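Local structure of TonB-dependent siderophore receptor (Pseudomonas aeruginosa 39016, 5NEC) at residues A[110-114]-A[339-345]; A[282-288]-A[300-306]; A[368-374]-A[426-432]. The protein probably takes up ferric siderophores across the outer membrane of Pseudomonas aeruginosa, using energy passed on through TonB. All coordinates share one frame; numbering follows the deposited sequence.

Contact 1 (A[110-114]-A[339-345]); sequences GVRDT and TTTAVNQ. With C8E ((hydroxyethyloxy)tri(ethyloxy)octane), chain C.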
loop_
_atom_site.group_PDB
_atom_site.type_symbol
_atom_site.label_atom_id
_atom_site.label_comp_id
_atom_site.label_asym_id
_atom_site.label_seq_id
_atom_site.Cartn_x
_atom_site.Cartn_y
_atom_site.Cartn_z
ATOM N N GLY A 110 7.811 8.681 7.499
ATOM C CA GLY A 110 9.236 8.497 7.256
ATOM C C GLY A 110 9.971 7.474 8.108
ATOM O O GLY A 110 11.194 7.496 8.155
ATOM N N VAL A 111 9.250 6.577 8.778
ATOM C CA VAL A 111 9.882 5.530 9.591
ATOM C C VAL A 111 9.286 4.191 9.198
ATOM O O VAL A 111 8.101 4.132 8.879
ATOM C CB VAL A 111 9.665 5.798 11.097
ATOM C CG1 VAL A 111 10.299 4.693 11.957
ATOM C CG2 VAL A 111 10.188 7.182 11.465
ATOM N N ARG A 112 10.094 3.131 9.208
ATOM C CA ARG A 112 9.640 1.793 8.731
ATOM C C ARG A 112 8.562 1.238 9.650
ATOM O O ARG A 112 8.428 1.698 10.786
ATOM C CB ARG A 112 10.799 0.804 8.588
ATOM C CG ARG A 112 10.634 -0.182 7.401
ATOM C CD ARG A 112 11.786 -1.193 7.277
ATOM N NE ARG A 112 12.901 -0.766 6.406
ATOM C CZ ARG A 112 14.206 -0.915 6.667
ATOM N NH1 ARG A 112 14.642 -1.478 7.801
ATOM N NH2 ARG A 112 15.100 -0.473 5.781
ATOM N N ASP A 113 7.777 0.274 9.159
ATOM C CA ASP A 113 6.655 -0.272 9.941
ATOM C C ASP A 113 6.690 -1.798 10.176
ATOM O O ASP A 113 7.179 -2.578 9.342
ATOM C CB ASP A 113 5.336 0.147 9.281
ATOM C CG ASP A 113 4.164 0.236 10.279
ATOM O OD1 ASP A 113 3.976 -0.721 11.067
ATOM O OD2 ASP A 113 3.426 1.259 10.284
ATOM N N THR A 114 6.142 -2.176 11.332
ATOM C CA THR A 114 6.041 -3.560 11.815
ATOM C C THR A 114 5.092 -4.419 10.981
ATOM O O THR A 114 5.513 -5.198 10.124
ATOM C CB THR A 114 5.627 -3.571 13.331
ATOM O OG1 THR A 114 5.808 -4.876 13.904
ATOM C CG2 THR A 114 4.167 -3.103 13.573
ATOM N N THR A 339 5.415 -9.765 15.752
ATOM C CA THR A 339 6.557 -8.925 15.432
ATOM C C THR A 339 6.616 -7.734 16.378
ATOM O O THR A 339 5.601 -7.130 16.697
ATOM C CB THR A 339 6.521 -8.440 13.960
ATOM O OG1 THR A 339 6.497 -9.573 13.090
ATOM C CG2 THR A 339 7.746 -7.656 13.609
ATOM N N THR A 340 7.829 -7.414 16.803
ATOM C CA THR A 340 8.131 -6.317 17.694
ATOM C C THR A 340 9.145 -5.480 16.939
ATOM O O THR A 340 10.047 -6.036 16.323
ATOM C CB THR A 340 8.714 -6.903 18.991
ATOM O OG1 THR A 340 7.671 -7.592 19.692
ATOM C CG2 THR A 340 9.309 -5.849 19.900
ATOM N N THR A 341 8.977 -4.159 16.922
ATOM C CA THR A 341 9.918 -3.263 16.243
ATOM C C THR A 341 10.212 -2.081 17.145
ATOM O O THR A 341 9.298 -1.511 17.738
ATOM C CB THR A 341 9.363 -2.758 14.891
ATOM O OG1 THR A 341 8.984 -3.876 14.083
ATOM C CG2 THR A 341 10.409 -1.948 14.115
ATOM N N ALA A 342 11.482 -1.721 17.241
ATOM C CA ALA A 342 11.907 -0.569 18.016
ATOM C C ALA A 342 12.848 0.258 17.135
ATOM O O ALA A 342 13.845 -0.283 16.642
ATOM C CB ALA A 342 12.599 -1.031 19.281
ATOM N N VAL A 343 12.528 1.539 16.908
ATOM C CA VAL A 343 13.353 2.406 16.042
ATOM C C VAL A 343 13.682 3.732 16.732
ATOM O O VAL A 343 12.827 4.323 17.395
ATOM C CB VAL A 343 12.651 2.703 14.685
ATOM C CG1 VAL A 343 13.596 3.396 13.706
ATOM C CG2 VAL A 343 12.144 1.415 14.076
ATOM N N ASN A 344 14.920 4.191 16.590
ATOM C CA ASN A 344 15.264 5.559 16.944
ATOM C C ASN A 344 15.945 6.245 15.768
ATOM O O ASN A 344 16.906 5.722 15.219
ATOM C CB ASN A 344 16.156 5.652 18.180
ATOM C CG ASN A 344 16.209 7.074 18.730
ATOM O OD1 ASN A 344 15.294 7.514 19.411
ATOM N ND2 ASN A 344 17.247 7.812 18.386
ATOM N N GLN A 345 15.452 7.428 15.421
ATOM C CA GLN A 345 15.912 8.168 14.262
ATOM C C GLN A 345 16.222 9.604 14.684
ATOM O O GLN A 345 15.346 10.298 15.157
ATOM C CB GLN A 345 14.814 8.123 13.205
ATOM C CG GLN A 345 15.300 8.239 11.779
ATOM C CD GLN A 345 14.219 7.813 10.770
ATOM O OE1 GLN A 345 13.509 6.816 10.961
ATOM N NE2 GLN A 345 14.116 8.556 9.671
HETATM C C1 C8E C . 17.196 -0.059 19.621
HETATM C C2 C8E C . 16.244 1.104 19.405
HETATM C C3 C8E C . 15.380 1.399 20.639
HETATM C C4 C8E C . 14.234 2.380 20.333
HETATM C C5 C8E C . 13.514 2.911 21.585
HETATM C C6 C8E C . 11.982 2.955 21.440
HETATM C C7 C8E C . 11.319 3.744 22.573
HETATM C C8 C8E C . 9.804 3.623 22.610
#
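Val111 and Thr114 of the plug segment 110-114 touch the barrel strand 339-345, and the two chains run nearly opposite ways, their end-to-end directions 159° apart. The gap narrows along the contact: CA of Val111 lies 8.0 Å from CA of Val343, while CA of Thr114 comes within 5.9 Å of CA of Thr341. Side chains therefore do the joining. Val111 and Val343 reach toward each other tip to tip, CG1 to CG1 at 4.0 Å, each using the methyl that stands opposite its own backbone N (chi1 179° and -170°). The second methyl of Val111, CG2, lies 4.1 Å from CD of Gln345, whose chain stays extended beyond CG and slides past the valine in the opposite direction. Toward Thr114 the contact turns polar. Its hydroxyl passes alongside Thr339, OG1 to CG2 at 3.4 Å, and donates a weak hydrogen bond to OG1 of Thr341 at 3.3 Å. That Thr341 oxygen has another weak hydrogen bond to Glu370 on the adjoining barrel strand, so two loose polar links hold it. On the plug side, the amide of Gly110 is hydrogen-bonded to Asn148. Ala342 points to the other side of the strand, where its CB packs at 3.9 Å against C4 of the detergent's alkyl tail. The strand thus turns Thr339, Thr341 and Val343 to the plug and Ala342 to the detergent, the arrangement of the plug-barrel interface in TonB-dependent outer-membrane receptors.

Contact 2 (A[282-288]-A[300-306]); sequences DTSTITV and NTSRYGN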
loop_
_atom_site.group_PDB
_atom_site.type_symbol
_atom_site.label_atom_id
_atom_site.label_comp_id
_atom_site.label_asym_id
_atom_site.label_seq_id
_atom_site.Cartn_x
_atom_site.Cartn_y
_atom_site.Cartn_z
ATOM N N ASP A 282 -0.302 -2.390 17.219
ATOM C CA ASP A 282 -0.085 -1.308 18.185
ATOM C C ASP A 282 1.205 -0.583 17.822
ATOM O O ASP A 282 2.231 -1.228 17.635
ATOM C CB ASP A 282 0.055 -1.873 19.579
ATOM C CG ASP A 282 -1.260 -2.253 20.174
ATOM O OD1 ASP A 282 -2.001 -1.319 20.530
ATOM O OD2 ASP A 282 -1.584 -3.469 20.283
ATOM N N THR A 283 1.154 0.742 17.716
ATOM C CA THR A 283 2.329 1.551 17.388
ATOM C C THR A 283 2.328 2.843 18.229
ATOM O O THR A 283 1.339 3.582 18.255
ATOM C CB THR A 283 2.355 1.849 15.883
ATOM O OG1 THR A 283 2.500 0.615 15.198
ATOM C CG2 THR A 283 3.529 2.709 15.477
ATOM N N SER A 284 3.430 3.069 18.942
ATOM C CA SER A 284 3.641 4.255 19.749
ATOM C C SER A 284 4.756 5.023 19.095
ATOM O O SER A 284 5.768 4.430 18.757
ATOM C CB SER A 284 4.063 3.874 21.159
ATOM O OG SER A 284 2.972 3.340 21.876
ATOM N N THR A 285 4.573 6.332 18.909
ATOM C CA THR A 285 5.597 7.174 18.294
ATOM C C THR A 285 5.788 8.417 19.160
ATOM O O THR A 285 4.808 9.025 19.588
ATOM C CB THR A 285 5.210 7.576 16.846
ATOM O OG1 THR A 285 4.921 6.400 16.091
ATOM C CG2 THR A 285 6.344 8.303 16.150
ATOM N N ILE A 286 7.045 8.780 19.413
ATOM C CA ILE A 286 7.409 9.969 20.201
ATOM C C ILE A 286 8.413 10.778 19.415
ATOM O O ILE A 286 9.499 10.288 19.112
ATOM C CB ILE A 286 8.015 9.567 21.569
ATOM C CG1 ILE A 286 6.914 8.934 22.427
ATOM C CG2 ILE A 286 8.574 10.760 22.312
ATOM C CD1 ILE A 286 7.405 8.074 23.539
ATOM N N THR A 287 8.055 12.021 19.100
ATOM C CA THR A 287 8.873 12.895 18.255
ATOM C C THR A 287 9.234 14.165 19.038
ATOM O O THR A 287 8.339 14.847 19.535
ATOM C CB THR A 287 8.113 13.254 16.952
ATOM O OG1 THR A 287 7.696 12.048 16.299
ATOM C CG2 THR A 287 8.997 14.019 15.992
ATOM N N VAL A 288 10.531 14.470 19.152
ATOM C CA VAL A 288 11.024 15.710 19.773
ATOM C C VAL A 288 11.770 16.547 18.721
ATOM O O VAL A 288 12.714 16.057 18.107
ATOM C CB VAL A 288 11.959 15.416 20.968
ATOM C CG1 VAL A 288 12.461 16.719 21.603
ATOM C CG2 VAL A 288 11.229 14.576 22.008
ATOM N N ASN A 300 14.398 14.058 16.988
ATOM C CA ASN A 300 14.533 12.661 17.405
ATOM C C ASN A 300 13.166 12.026 17.395
ATOM O O ASN A 300 12.219 12.602 17.892
ATOM C CB ASN A 300 15.168 12.525 18.787
ATOM C CG ASN A 300 15.606 11.105 19.081
ATOM O OD1 ASN A 300 16.741 10.728 18.820
ATOM N ND2 ASN A 300 14.692 10.297 19.599
ATOM N N THR A 301 13.082 10.831 16.826
ATOM C CA THR A 301 11.850 10.086 16.730
ATOM C C THR A 301 12.095 8.688 17.269
ATOM O O THR A 301 13.068 8.031 16.904
ATOM C CB THR A 301 11.374 10.012 15.273
ATOM O OG1 THR A 301 11.223 11.343 14.770
ATOM C CG2 THR A 301 10.021 9.269 15.150
ATOM N N SER A 302 11.207 8.250 18.152
ATOM C CA SER A 302 11.244 6.911 18.700
ATOM C C SER A 302 9.940 6.242 18.363
ATOM O O SER A 302 8.882 6.814 18.603
ATOM C CB SER A 302 11.425 6.962 20.211
ATOM O OG SER A 302 12.613 7.661 20.499
ATOM N N ARG A 303 10.017 5.042 17.791
ATOM C CA ARG A 303 8.839 4.244 17.529
ATOM C C ARG A 303 9.003 2.852 18.162
ATOM O O ARG A 303 10.027 2.188 17.971
ATOM C CB ARG A 303 8.570 4.165 16.019
ATOM C CG ARG A 303 7.357 3.310 15.679
ATOM C CD ARG A 303 6.927 3.505 14.241
ATOM N NE ARG A 303 6.289 4.797 14.061
ATOM C CZ ARG A 303 6.112 5.405 12.887
ATOM N NH1 ARG A 303 6.511 4.846 11.745
ATOM N NH2 ARG A 303 5.510 6.592 12.844
ATOM N N TYR A 304 8.009 2.443 18.948
ATOM C CA TYR A 304 7.839 1.060 19.346
ATOM C C TYR A 304 6.559 0.522 18.676
ATOM O O TYR A 304 5.493 1.132 18.768
ATOM C CB TYR A 304 7.753 0.906 20.863
ATOM C CG TYR A 304 7.671 -0.558 21.261
ATOM C CD1 TYR A 304 8.839 -1.303 21.504
ATOM C CD2 TYR A 304 6.445 -1.224 21.328
ATOM C CE1 TYR A 304 8.783 -2.656 21.820
ATOM C CE2 TYR A 304 6.384 -2.572 21.641
ATOM C CZ TYR A 304 7.545 -3.284 21.893
ATOM O OH TYR A 304 7.459 -4.617 22.198
ATOM N N GLY A 305 6.676 -0.641 18.037
ATOM C CA GLY A 305 5.564 -1.283 17.337
ATOM C C GLY A 305 5.436 -2.744 17.703
ATOM O O GLY A 305 6.407 -3.389 18.027
ATOM N N ASN A 306 4.222 -3.266 17.612
ATOM C CA ASN A 306 3.887 -4.608 18.057
ATOM C C ASN A 306 2.713 -5.109 17.203
ATOM O O ASN A 306 1.645 -4.492 17.219
ATOM C CB ASN A 306 3.503 -4.513 19.532
ATOM C CG ASN A 306 2.941 -5.797 20.088
ATOM O OD1 ASN A 306 3.258 -6.885 19.609
ATOM N ND2 ASN A 306 2.040 -5.674 21.042
#
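Thr285 OG1 accepts two N-H groups of Arg303 from the neighbouring strand. NE gives the stronger bond, 2.9 Å to Thr285 OG1 and fairly straight at 163°, with the oxygen at the edge of the guanidinium and only 6° out of its plane. NH2 adds a weak bond to the same Thr285 OG1 at 3.3 Å. The arginine chain leaves the sheet toward the plug, and its bend at chi3 (-73°) swings NE across to the hydroxyl of Thr285. Its NH1 continues to the carbonyl of Val108, tying the barrel wall to the plug. Thr283 crosses the arginine chain at a slant, CG2 to CD of Arg303 at 3.7 Å. Farther along, Thr287 and Thr301 lie side by side, pointing the same way, with Thr287 CG2 3.7 Å from Thr301 OG1; CG2 of Thr301 also meets CG2 of Thr285 at 3.9 Å. These strands form an antiparallel beta hairpin in the wall of the transmembrane barrel. Asp282, Ser284, Ile286 and Val288 make hydrogen-bonded pairs with Asn306, Tyr304, Ser302 and Asn300, two backbone bonds each, such as Ser284 N to Tyr304 O at 2.8 Å. In the non-hydrogen-bonded pairs between them, CA-H groups approach carbonyl oxygens, as where Arg303 CA lies 3.3 Å from Ser284 O. On the face of Ser284 and Ser302 the polar ends turn to the flanking strands: Asp282 bonds His231 and His233, Ser284 bonds His231, Ser302 bonds Asn344, and Asn300 bonds both Asn344 and Thr346. Bound detergent touches Ser302 and Tyr304 on this same face, and the Tyr304 ring leads away from strand 282-288.

Contact 3 (A[368-374]-A[426-432]); sequences SREDSKR and LNTVGTT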
loop_
_atom_site.group_PDB
_atom_site.type_symbol
_atom_site.label_atom_id
_atom_site.label_comp_id
_atom_site.label_asym_id
_atom_site.label_seq_id
_atom_site.Cartn_x
_atom_site.Cartn_y
_atom_site.Cartn_z
ATOM N N SER A 368 17.664 0.440 14.730
ATOM C CA SER A 368 16.436 -0.334 14.973
ATOM C C SER A 368 16.659 -1.790 15.321
ATOM O O SER A 368 17.729 -2.331 15.111
ATOM C CB SER A 368 15.497 -0.242 13.784
ATOM O OG SER A 368 16.052 -0.929 12.687
ATOM N N ARG A 369 15.621 -2.407 15.865
ATOM C CA ARG A 369 15.644 -3.801 16.283
ATOM C C ARG A 369 14.297 -4.417 15.940
ATOM O O ARG A 369 13.285 -3.913 16.405
ATOM C CB ARG A 369 15.893 -3.879 17.778
ATOM C CG ARG A 369 16.056 -5.286 18.313
ATOM C CD ARG A 369 16.548 -5.252 19.751
ATOM N NE ARG A 369 16.826 -6.586 20.278
ATOM C CZ ARG A 369 15.900 -7.462 20.684
ATOM N NH1 ARG A 369 14.591 -7.172 20.629
ATOM N NH2 ARG A 369 16.280 -8.653 21.145
ATOM N N GLU A 370 14.281 -5.462 15.112
ATOM C CA GLU A 370 13.056 -6.225 14.853
ATOM C C GLU A 370 13.166 -7.640 15.421
ATOM O O GLU A 370 14.138 -8.328 15.161
ATOM C CB GLU A 370 12.707 -6.282 13.361
ATOM C CG GLU A 370 11.608 -7.320 13.049
ATOM C CD GLU A 370 10.676 -6.973 11.893
ATOM O OE1 GLU A 370 10.495 -7.829 10.983
ATOM O OE2 GLU A 370 10.085 -5.866 11.912
ATOM N N ASP A 371 12.156 -8.041 16.199
ATOM C CA ASP A 371 11.945 -9.406 16.704
ATOM C C ASP A 371 10.799 -9.989 15.912
ATOM O O ASP A 371 9.734 -9.392 15.897
ATOM C CB ASP A 371 11.443 -9.389 18.156
ATOM C CG ASP A 371 12.521 -9.634 19.161
ATOM O OD1 ASP A 371 13.589 -8.971 19.045
ATOM O OD2 ASP A 371 12.283 -10.469 20.091
ATOM N N SER A 372 10.964 -11.142 15.290
ATOM C CA SER A 372 9.804 -11.808 14.708
ATOM C C SER A 372 9.746 -13.265 15.129
ATOM O O SER A 372 10.770 -13.913 15.309
ATOM C CB SER A 372 9.750 -11.640 13.191
ATOM O OG SER A 372 10.716 -12.421 12.565
ATOM N N LYS A 373 8.529 -13.751 15.311
ATOM C CA LYS A 373 8.267 -15.135 15.648
ATOM C C LYS A 373 7.278 -15.655 14.630
ATOM O O LYS A 373 6.154 -15.187 14.611
ATOM C CB LYS A 373 7.678 -15.225 17.050
ATOM C CG LYS A 373 8.589 -14.622 18.095
ATOM C CD LYS A 373 8.100 -14.914 19.518
ATOM C CE LYS A 373 9.244 -14.878 20.546
ATOM N NZ LYS A 373 9.210 -13.658 21.412
ATOM N N ARG A 374 7.702 -16.601 13.787
ATOM C CA ARG A 374 6.808 -17.229 12.799
ATOM C C ARG A 374 6.459 -18.665 13.209
ATOM O O ARG A 374 7.333 -19.499 13.347
ATOM C CB ARG A 374 7.408 -17.181 11.380
ATOM C CG ARG A 374 6.383 -17.590 10.293
ATOM C CD ARG A 374 6.853 -17.573 8.836
ATOM N NE ARG A 374 8.076 -18.360 8.593
ATOM C CZ ARG A 374 8.150 -19.680 8.379
ATOM N NH1 ARG A 374 7.063 -20.454 8.378
ATOM N NH2 ARG A 374 9.349 -20.242 8.174
ATOM N N LEU A 426 10.004 -20.175 13.966
ATOM C CA LEU A 426 11.255 -19.565 13.529
ATOM C C LEU A 426 11.292 -18.191 14.185
ATOM O O LEU A 426 10.399 -17.368 13.938
ATOM C CB LEU A 426 11.320 -19.437 12.003
ATOM C CG LEU A 426 12.465 -18.626 11.384
ATOM C CD1 LEU A 426 13.814 -19.262 11.687
ATOM C CD2 LEU A 426 12.239 -18.546 9.873
ATOM N N ASN A 427 12.296 -17.963 15.033
ATOM C CA ASN A 427 12.445 -16.724 15.781
ATOM C C ASN A 427 13.646 -15.963 15.267
ATOM O O ASN A 427 14.748 -16.480 15.288
ATOM C CB ASN A 427 12.675 -17.009 17.259
ATOM C CG ASN A 427 11.464 -17.603 17.942
ATOM O OD1 ASN A 427 10.324 -17.483 17.482
ATOM N ND2 ASN A 427 11.712 -18.268 19.055
ATOM N N THR A 428 13.441 -14.727 14.845
ATOM C CA THR A 428 14.486 -13.930 14.240
ATOM C C THR A 428 14.662 -12.599 14.977
ATOM O O THR A 428 13.679 -11.920 15.267
ATOM C CB THR A 428 14.139 -13.639 12.769
ATOM O OG1 THR A 428 13.742 -14.860 12.114
ATOM C CG2 THR A 428 15.338 -13.007 12.041
ATOM N N VAL A 429 15.910 -12.240 15.273
ATOM C CA VAL A 429 16.242 -10.950 15.875
ATOM C C VAL A 429 17.145 -10.185 14.903
ATOM O O VAL A 429 18.248 -10.644 14.606
ATOM C CB VAL A 429 16.938 -11.132 17.241
ATOM C CG1 VAL A 429 17.389 -9.788 17.809
ATOM C CG2 VAL A 429 15.999 -11.848 18.213
ATOM N N GLY A 430 16.668 -9.032 14.421
ATOM C CA GLY A 430 17.410 -8.167 13.464
ATOM C C GLY A 430 17.802 -6.812 14.043
ATOM O O GLY A 430 17.033 -6.219 14.774
ATOM N N THR A 431 19.006 -6.347 13.721
ATOM C CA THR A 431 19.525 -5.031 14.128
ATOM C C THR A 431 19.885 -4.275 12.862
ATOM O O THR A 431 20.431 -4.874 11.931
ATOM C CB THR A 431 20.794 -5.177 14.996
ATOM O OG1 THR A 431 20.419 -5.623 16.291
ATOM C CG2 THR A 431 21.567 -3.866 15.157
ATOM N N THR A 432 19.573 -2.977 12.818
ATOM C CA THR A 432 20.040 -2.103 11.742
ATOM C C THR A 432 20.676 -0.840 12.328
ATOM O O THR A 432 20.245 -0.341 13.355
ATOM C CB THR A 432 18.907 -1.668 10.789
ATOM O OG1 THR A 432 17.945 -0.926 11.527
ATOM C CG2 THR A 432 18.239 -2.828 10.098
HETATM O O HOH W 1 11.075 -15.254 12.055
#
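Val429 rests a methyl over one face of the Arg369 guanidinium, CG1 to NH2 at 3.7 Å. Its other methyl, CG2, lies 3.8 Å from OD1 of Asp371, and the valine and aspartate run side by side, pointing the same way. The two charged groups are joined within their own strand by a salt bridge, Arg369 NH1 to Asp371 OD1 at 2.6 Å, which holds the guanidinium beside the valine. Two residues farther on, the aliphatic part of Lys373 crosses the Asn427 amide, CG to OD1 at 3.4 Å. On the reverse face a water ties three groups together: it lies 2.9 Å from Ser372 OG and 2.7 Å from Thr428 OG1, and donates to Leu426 O at 2.9 Å. Ser372 OG stands between its backbone N and carbonyl carbon (chi1 73°), close to Thr428 CB and within reach of that water. Next to this site, Arg374 brings NH2 near CD2 of Leu426. Behind the side chains is the antiparallel ladder of a transmembrane beta barrel, joining strands 357-379 and 426-444, whose local directions differ by 168°. Ser368, Glu370, Ser372 and Arg374 form hydrogen-bonded pairs with Thr432, Gly430, Thr428 and Leu426; the bond from Gly430 N to Glu370 O measures 2.7 Å and is almost straight at 175°. Glu370 turns its end away from strand 426-432 and touches Thr339 of strand 327-354. Beyond the ladder, strand 327-354 bonds the backbones of Arg369 and Asp371, strand 447-464 those of Asn427 and Val429, and a bound detergent molecule lies near the Arg369 side chain.

Strand 327-354, the barrel partner in contact 1, lies between the strands that supply contacts 2 and 3: its backbone bonds Arg303 and Gly305 on one edge and Arg369 and Asp371 on the other. Contacts 2 and 3 are antiparallel ladders within the barrel wall, whereas contact 1 joins wall to plug mainly through side chains, with a weak hydroxyl-hydroxyl bond. Contacts 1 and 2 are partly buried, and Arg303 of contact 2 also reaches the plug; contact 3 is at the surface. Chemistry follows place: in contact 2 a buried arginine is gripped by a threonine hydroxyl and flanked by a second threonine, while an exposed arginine pairs with aspartate in contact 3. The centres of contacts 2 and 3 lie about 17 Å apart.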